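Local coordinates for protein arginase (Trypanosoma brucei brucei, PDB 4RHJ) that is of unknown function: it has the arginase-deacetylase fold but evolved without the binuclear manganese cluster, so the arginase or agmatinase activity assigned to its family remains uncertain here, at residues 165-170 with 285-290; 207-210 with 215-218. All blocks are in the same frame, centred on the assembly; numbering follows the deposited sequence. Where two conformers were deposited one is given.

Interaction 1: residues 165-170 with 285-290; sequences IVHFSA and DVYGYN
His167 and Tyr287, both buried, meet through a single polar bond, the imidazole of one reaching the phenol of the other across the gap between two strands that are not neighbours. NE2 of His167 donates to OH of Tyr287 at 2.8 Å, a short bond, bent to 141° at the hydrogen. The hydroxyl lies almost exactly in the imidazole plane, at the ring edge, and leans toward the CD2 side, where CD2 of His167 is 3.3 Å from OH of Tyr287. The two side chains cross at about a right angle; the rings do not stack.

Neither CB is directed at the opposing segment, and it is the first torsions that swing the ring ends inward. In His167, CG points away from the backbone N (chi1 -179°), while in Tyr287 it sits between the backbone N and the carbonyl carbon (chi1 62°). The ends of the side chains can thus meet although the closest CA atoms of the backbones, those of His167 and Asp285, are 9.9 Å apart. The strands are 163-168 and 281-287 of the parallel sheet of the arginase-deacetylase fold, and strand 239-244 runs between them. The bond therefore bridges over an intervening strand near the ends where the strands give way to loops. Tyr287 packs on Ser242 and Asp244 of that middle strand. Asp244 binds manganese in another structure of this protein; no metal is bound to this chain, and here OD2 of Asp244 is hydrogen-bonded to OG of Ser169.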
ATOM      1  N   ILE A 165      23.209  10.868  13.073  1.00 17.31           N
ATOM      2  CA  ILE A 165      21.783  10.938  12.785  0.50 26.16           C
ATOM      3  C   ILE A 165      21.393   9.916  11.728  1.00 15.70           C
ATOM      4  O   ILE A 165      22.052   9.795  10.707  1.00 23.54           O
ATOM      5  CB  ILE A 165      21.368  12.354  12.310  0.50 20.82           C
ATOM      6  CG1 ILE A 165      21.524  13.366  13.447  0.50 27.48           C
ATOM      7  CG2 ILE A 165      19.935  12.359  11.817  0.50 26.18           C
ATOM      8  CD1 ILE A 165      20.948  14.718  13.140  0.50 20.91           C
ATOM      9  N   VAL A 166      20.327   9.169  11.988  1.00 20.76           N
ATOM     10  CA  VAL A 166      19.761   8.285  10.971  1.00 15.13           C
ATOM     11  C   VAL A 166      18.494   8.944  10.400  1.00 21.70           C
ATOM     12  O   VAL A 166      17.460   8.967  11.063  1.00 20.34           O
ATOM     13  CB  VAL A 166      19.448   6.887  11.533  1.00 16.53           C
ATOM     14  CG1 VAL A 166      18.762   6.032  10.484  1.00 20.53           C
ATOM     15  CG2 VAL A 166      20.717   6.204  11.973  1.00 17.52           C
ATOM     16  N   HIS A 167      18.586   9.500   9.186  1.00 20.16           N
ATOM     17  CA  HIS A 167      17.498  10.330   8.632  1.00 24.55           C
ATOM     18  C   HIS A 167      16.688   9.615   7.549  1.00 15.09           C
ATOM     19  O   HIS A 167      17.202   9.249   6.494  1.00 16.44           O
ATOM     20  CB  HIS A 167      18.042  11.669   8.074  1.00 13.87           C
ATOM     21  CG  HIS A 167      16.979  12.575   7.512  1.00 22.09           C
ATOM     22  ND1 HIS A 167      17.035  13.083   6.233  1.00 28.42           N
ATOM     23  CD2 HIS A 167      15.821  13.039   8.048  1.00 13.02           C
ATOM     24  CE1 HIS A 167      15.968  13.833   6.009  1.00 22.03           C
ATOM     25  NE2 HIS A 167      15.220  13.823   7.096  1.00 18.54           N
ATOM     26  N   PHE A 168      15.403   9.451   7.830  1.00 14.76           N
ATOM     27  CA  PHE A 168      14.440   8.824   6.930  1.00 12.40           C
ATOM     28  C   PHE A 168      13.515   9.821   6.243  1.00 12.21           C
ATOM     29  O   PHE A 168      12.580  10.321   6.846  1.00 17.11           O
ATOM     30  CB  PHE A 168      13.555   7.828   7.691  1.00 15.04           C
ATOM     31  CG  PHE A 168      14.301   6.690   8.333  1.00 16.68           C
ATOM     32  CD1 PHE A 168      14.600   5.552   7.616  1.00 10.60           C
ATOM     33  CD2 PHE A 168      14.651   6.748   9.683  1.00 26.77           C
ATOM     34  CE1 PHE A 168      15.277   4.512   8.219  1.00 14.83           C
ATOM     35  CE2 PHE A 168      15.310   5.722  10.292  1.00 11.71           C
ATOM     36  CZ  PHE A 168      15.620   4.595   9.567  1.00 15.59           C
ATOM     37  N   SER A 169      13.727  10.060   4.964  1.00 14.71           N
ATOM     38  CA  SER A 169      12.869  10.976   4.245  1.00 12.44           C
ATOM     39  C   SER A 169      12.871  10.662   2.772  1.00 10.39           C
ATOM     40  O   SER A 169      13.738   9.926   2.306  1.00 15.62           O
ATOM     41  CB  SER A 169      13.325  12.405   4.474  1.00 15.18           C
ATOM     42  OG  SER A 169      12.384  13.300   3.951  1.00 15.51           O
ATOM     43  N   ALA A 170      11.920  11.232   2.040  1.00 15.33           N
ATOM     44  CA  ALA A 170      11.903  11.143   0.582  1.00 12.13           C
ATOM     45  C   ALA A 170      12.942  12.057  -0.054  1.00 10.57           C
ATOM     46  O   ALA A 170      13.368  11.838  -1.194  1.00 10.48           O
ATOM     47  CB  ALA A 170      10.547  11.478   0.062  1.00 13.99           C
ATOM     48  N   ASP A 285      12.558  12.328  16.514  1.00  9.52           N
ATOM     49  CA  ASP A 285      11.637  13.332  16.026  1.00 15.32           C
ATOM     50  C   ASP A 285      10.820  12.746  14.911  1.00 12.48           C
ATOM     51  O   ASP A 285      11.335  12.478  13.822  1.00 17.27           O
ATOM     52  CB  ASP A 285      12.354  14.596  15.518  1.00 19.17           C
ATOM     53  CG  ASP A 285      11.376  15.653  14.982  1.00 15.63           C
ATOM     54  OD1 ASP A 285      10.213  15.685  15.439  1.00 25.09           O
ATOM     55  OD2 ASP A 285      11.765  16.450  14.114  1.00 17.77           O
ATOM     56  N   VAL A 286       9.544  12.541  15.174  1.00 12.81           N
ATOM     57  CA  VAL A 286       8.698  12.031  14.117  1.00 19.40           C
ATOM     58  C   VAL A 286       7.760  13.124  13.630  1.00 15.99           C
ATOM     59  O   VAL A 286       6.886  13.564  14.368  1.00 16.55           O
ATOM     60  CB  VAL A 286       7.908  10.810  14.572  1.00 13.00           C
ATOM     61  CG1 VAL A 286       7.399  10.065  13.362  1.00 13.95           C
ATOM     62  CG2 VAL A 286       8.806   9.897  15.393  1.00  8.96           C
ATOM     63  N   TYR A 287       7.947  13.522  12.368  1.00 20.65           N
ATOM     64  CA  TYR A 287       7.368  14.734  11.786  1.00 14.06           C
ATOM     65  C   TYR A 287       6.843  14.525  10.370  1.00 15.20           C
ATOM     66  O   TYR A 287       6.904  13.423   9.841  1.00 15.35           O
ATOM     67  CB  TYR A 287       8.415  15.839  11.763  1.00 16.73           C
ATOM     68  CG  TYR A 287       9.641  15.526  10.920  1.00 15.01           C
ATOM     69  CD1 TYR A 287      10.720  14.818  11.447  1.00 13.81           C
ATOM     70  CD2 TYR A 287       9.723  15.953   9.603  1.00 13.88           C
ATOM     71  CE1 TYR A 287      11.845  14.554  10.678  1.00 12.32           C
ATOM     72  CE2 TYR A 287      10.830  15.700   8.838  1.00 20.15           C
ATOM     73  CZ  TYR A 287      11.893  14.996   9.367  1.00 12.81           C
ATOM     74  OH  TYR A 287      13.001  14.736   8.577  1.00 21.18           O
ATOM     75  N   GLY A 288       6.339  15.593   9.756  1.00 12.72           N
ATOM     76  CA  GLY A 288       5.896  15.532   8.367  1.00 19.37           C
ATOM     77  C   GLY A 288       4.414  15.306   8.154  1.00 18.67           C
ATOM     78  O   GLY A 288       3.936  15.272   7.024  1.00 21.00           O
ATOM     79  N   TYR A 289       3.685  15.170   9.255  1.00 15.84           N
ATOM     80  CA  TYR A 289       2.291  14.800   9.229  1.00 22.19           C
ATOM     81  C   TYR A 289       1.391  16.015   9.414  1.00 16.30           C
ATOM     82  O   TYR A 289       1.551  16.809  10.330  1.00 15.75           O
ATOM     83  CB  TYR A 289       2.009  13.739  10.308  1.00 27.90           C
ATOM     84  CG  TYR A 289       0.551  13.599  10.667  1.00 18.80           C
ATOM     85  CD1 TYR A 289      -0.346  12.986   9.800  1.00  9.80           C
ATOM     86  CD2 TYR A 289       0.058  14.108  11.866  1.00 27.76           C
ATOM     87  CE1 TYR A 289      -1.690  12.879  10.131  1.00 15.47           C
ATOM     88  CE2 TYR A 289      -1.298  13.997  12.206  1.00 29.47           C
ATOM     89  CZ  TYR A 289      -2.164  13.375  11.331  1.00 15.09           C
ATOM     90  OH  TYR A 289      -3.502  13.254  11.651  1.00 17.16           O
ATOM     91  N   ASN A 290       0.435  16.140   8.514  1.00 17.53           N
ATOM     92  CA  ASN A 290      -0.486  17.258   8.521  1.00 19.81           C
ATOM     93  C   ASN A 290      -1.884  16.726   8.243  1.00 17.50           C
ATOM     94  O   ASN A 290      -2.166  16.258   7.144  1.00 14.82           O
ATOM     95  CB  ASN A 290      -0.063  18.309   7.492  1.00  8.67           C
ATOM     96  CG  ASN A 290      -1.016  19.497   7.428  1.00 12.78           C
ATOM     97  OD1 ASN A 290      -2.117  19.459   7.957  1.00 14.30           O
ATOM     98  ND2 ASN A 290      -0.597  20.544   6.732  1.00 16.63           N
TER

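Interaction 2: residues 207-210 with 215-218; sequences KVRK and FYMD
Strand 190-196, helix 203-211 and strand 215-217 form a beta-alpha-beta unit at one margin of the parallel sheet, and this contact lies between its helix and its second strand. Arg209 on the helix reaches over Tyr216 on the strand. Its chain is extended from CG to NE, which lays aliphatic part and guanidinium in turn along one face of the phenol ring. CD of Arg209 makes a CH-pi contact 3.9 Å from the centroid of the Tyr216 ring, and farther along, CZ of Arg209 stands 4.1 Å from that same centroid in a cation-pi interaction. The guanidinium lies nearly flat on the ring, the two planes 18° apart, with NH1 of Arg209 coming closest, 3.4 Å from CD1 of Tyr216.

Beyond the ring, Asp218 approaches the guanidinium from the opposite direction. NH2 of Arg209 forms a salt bridge with OD1 of Asp218 at 3.3 Å, a long bond with an N-H...O angle of 142°. OD1 is met on its syn side, but the carboxylate is turned 65° from the guanidinium plane, so this is not a two-pronged, coplanar pairing. Each polar group has a stronger partner outside the contact: NH2 of Arg209 also bonds to OD1 of Asn198, while OD2 of Asp218 bonds to OH of Tyr75 of the second subunit. That Tyr75 also packs on Tyr216, and its OH takes part in a weak hydrogen bond with NH1 of Arg209.

The stack, the salt bridge and the Asn198 bond together probably fix the rotation of the guanidinium. At this subunit boundary the carboxylate and the pi face probably favour the charged guanidinium, which in turn would favour the ionised form of Asp218.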
ATOM      1  N   LYS A 207      25.758  17.259  -4.293  1.00 29.03           N
ATOM      2  CA  LYS A 207      27.030  17.943  -4.122  1.00 33.09           C
ATOM      3  C   LYS A 207      27.328  18.044  -2.631  1.00 27.58           C
ATOM      4  O   LYS A 207      28.443  17.767  -2.197  1.00 28.09           O
ATOM      5  CB  LYS A 207      27.037  19.322  -4.796  1.00 22.87           C
ATOM      6  CG  LYS A 207      25.961  20.292  -4.348  1.00 30.91           C
ATOM      7  CD  LYS A 207      26.085  21.639  -5.051  1.00 21.66           C
ATOM      8  CE  LYS A 207      25.343  21.674  -6.377  1.00 29.17           C
ATOM      9  NZ  LYS A 207      25.838  20.691  -7.378  1.00 29.61           N
ATOM     10  N   VAL A 208      26.309  18.386  -1.851  1.00 34.82           N
ATOM     11  CA  VAL A 208      26.450  18.511  -0.406  1.00 26.78           C
ATOM     12  C   VAL A 208      26.697  17.144   0.233  1.00 40.57           C
ATOM     13  O   VAL A 208      27.152  17.055   1.374  1.00 30.82           O
ATOM     14  CB  VAL A 208      25.202  19.167   0.233  1.00 17.38           C
ATOM     15  CG1 VAL A 208      24.249  18.118   0.709  1.00 30.37           C
ATOM     16  CG2 VAL A 208      25.588  20.049   1.397  1.00 25.20           C
ATOM     17  N   ARG A 209      26.399  16.079  -0.507  1.00 30.01           N
ATOM     18  CA  ARG A 209      26.598  14.720  -0.009  1.00 37.25           C
ATOM     19  C   ARG A 209      28.069  14.313   0.014  1.00 35.69           C
ATOM     20  O   ARG A 209      28.604  13.997   1.071  1.00 35.36           O
ATOM     21  CB  ARG A 209      25.808  13.716  -0.849  1.00 26.07           C
ATOM     22  CG  ARG A 209      24.358  13.530  -0.427  1.00 36.59           C
ATOM     23  CD  ARG A 209      23.655  12.639  -1.437  1.00 31.64           C
ATOM     24  NE  ARG A 209      22.333  12.200  -1.010  1.00 25.66           N
ATOM     25  CZ  ARG A 209      21.636  11.246  -1.618  1.00 26.42           C
ATOM     26  NH1 ARG A 209      22.139  10.620  -2.675  1.00 24.14           N
ATOM     27  NH2 ARG A 209      20.438  10.907  -1.166  1.00 25.80           N
ATOM     28  N   LYS A 210      28.725  14.310  -1.142  1.00 42.59           N
ATOM     29  CA  LYS A 210      30.114  13.857  -1.190  1.00 31.20           C
ATOM     30  C   LYS A 210      31.065  14.905  -0.617  1.00 44.65           C
ATOM     31  O   LYS A 210      32.266  14.664  -0.490  1.00 38.70           O
ATOM     32  CB  LYS A 210      30.516  13.501  -2.622  1.00 47.73           C
ATOM     33  CG  LYS A 210      31.023  14.671  -3.454  1.00 44.63           C
ATOM     34  CD  LYS A 210      31.444  14.201  -4.840  1.00 35.32           C
ATOM     35  CE  LYS A 210      32.419  13.042  -4.757  1.00 33.06           C
ATOM     36  NZ  LYS A 210      32.755  12.504  -6.097  1.00 40.25           N
ATOM     37  N   PHE A 215      26.634   9.011   4.481  1.00 46.82           N
ATOM     38  CA  PHE A 215      26.209   7.796   3.802  1.00 37.23           C
ATOM     39  C   PHE A 215      24.715   7.850   3.505  1.00 17.81           C
ATOM     40  O   PHE A 215      23.940   8.508   4.201  1.00 24.61           O
ATOM     41  CB  PHE A 215      26.557   6.551   4.626  1.00 27.88           C
ATOM     42  CG  PHE A 215      26.611   5.286   3.815  1.00 24.66           C
ATOM     43  CD1 PHE A 215      27.391   5.218   2.671  1.00 30.89           C
ATOM     44  CD2 PHE A 215      25.896   4.164   4.197  1.00 44.31           C
ATOM     45  CE1 PHE A 215      27.445   4.061   1.920  1.00 42.99           C
ATOM     46  CE2 PHE A 215      25.949   2.997   3.443  1.00 34.57           C
ATOM     47  CZ  PHE A 215      26.723   2.949   2.306  1.00 35.31           C
ATOM     48  N   TYR A 216      24.320   7.169   2.444  1.00 40.37           N
ATOM     49  CA  TYR A 216      22.942   7.217   2.009  1.00 32.62           C
ATOM     50  C   TYR A 216      22.511   5.904   1.363  1.00 27.31           C
ATOM     51  O   TYR A 216      23.338   5.119   0.900  1.00 25.52           O
ATOM     52  CB  TYR A 216      22.725   8.395   1.050  1.00 25.28           C
ATOM     53  CG  TYR A 216      23.898   8.702   0.142  1.00 28.20           C
ATOM     54  CD1 TYR A 216      23.944   8.210  -1.155  1.00 39.64           C
ATOM     55  CD2 TYR A 216      24.948   9.513   0.575  1.00 35.34           C
ATOM     56  CE1 TYR A 216      25.008   8.505  -1.991  1.00 32.02           C
ATOM     57  CE2 TYR A 216      26.012   9.805  -0.248  1.00 21.23           C
ATOM     58  CZ  TYR A 216      26.036   9.302  -1.528  1.00 18.23           C
ATOM     59  OH  TYR A 216      27.099   9.605  -2.345  1.00 52.55           O
ATOM     60  N   MET A 217      21.201   5.673   1.378  1.00 24.73           N
ATOM     61  CA  MET A 217      20.580   4.516   0.755  1.00 22.30           C
ATOM     62  C   MET A 217      19.231   4.909   0.192  1.00 15.07           C
ATOM     63  O   MET A 217      18.233   4.846   0.891  1.00 21.26           O
ATOM     64  CB  MET A 217      20.404   3.368   1.750  1.00 28.37           C
ATOM     65  CG  MET A 217      21.693   2.731   2.239  1.00 43.18           C
ATOM     66  SD  MET A 217      21.859   2.748   4.039  1.00 59.23           S
ATOM     67  CE  MET A 217      22.253   4.465   4.321  1.00 36.23           C
ATOM     68  N   ASP A 218      19.217   5.313  -1.075  1.00 14.20           N
ATOM     69  CA  ASP A 218      17.987   5.629  -1.793  1.00 27.24           C
ATOM     70  C   ASP A 218      17.219   4.334  -2.059  1.00 17.83           C
ATOM     71  O   ASP A 218      17.793   3.267  -1.986  1.00 18.98           O
ATOM     72  CB  ASP A 218      18.303   6.360  -3.100  1.00 33.07           C
ATOM     73  CG  ASP A 218      19.119   7.629  -2.881  1.00 27.40           C
ATOM     74  OD1 ASP A 218      19.704   7.781  -1.794  1.00 27.33           O
ATOM     75  OD2 ASP A 218      19.183   8.470  -3.799  1.00 41.04           O
TER

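In the fold
Both interactions belong to one parallel sheet, yet they illustrate how chemistry follows position. Interaction 1 lies in the core, its centre about 7 Å from the centre of the chain, and connects two strands separated in sequence by more than a hundred residues through one hydrogen bond between two ring side chains. Interaction 2 is peripheral and only partly buried, its centre about 21 Å from that of the chain; it joins a helix to an edge strand of the sheet within this chain and relies on charge and pi stacking beside another subunit. Their centres are about 17 Å apart and they do not touch, although Asn198 hydrogen-bonds both to Ser169 and to Arg209.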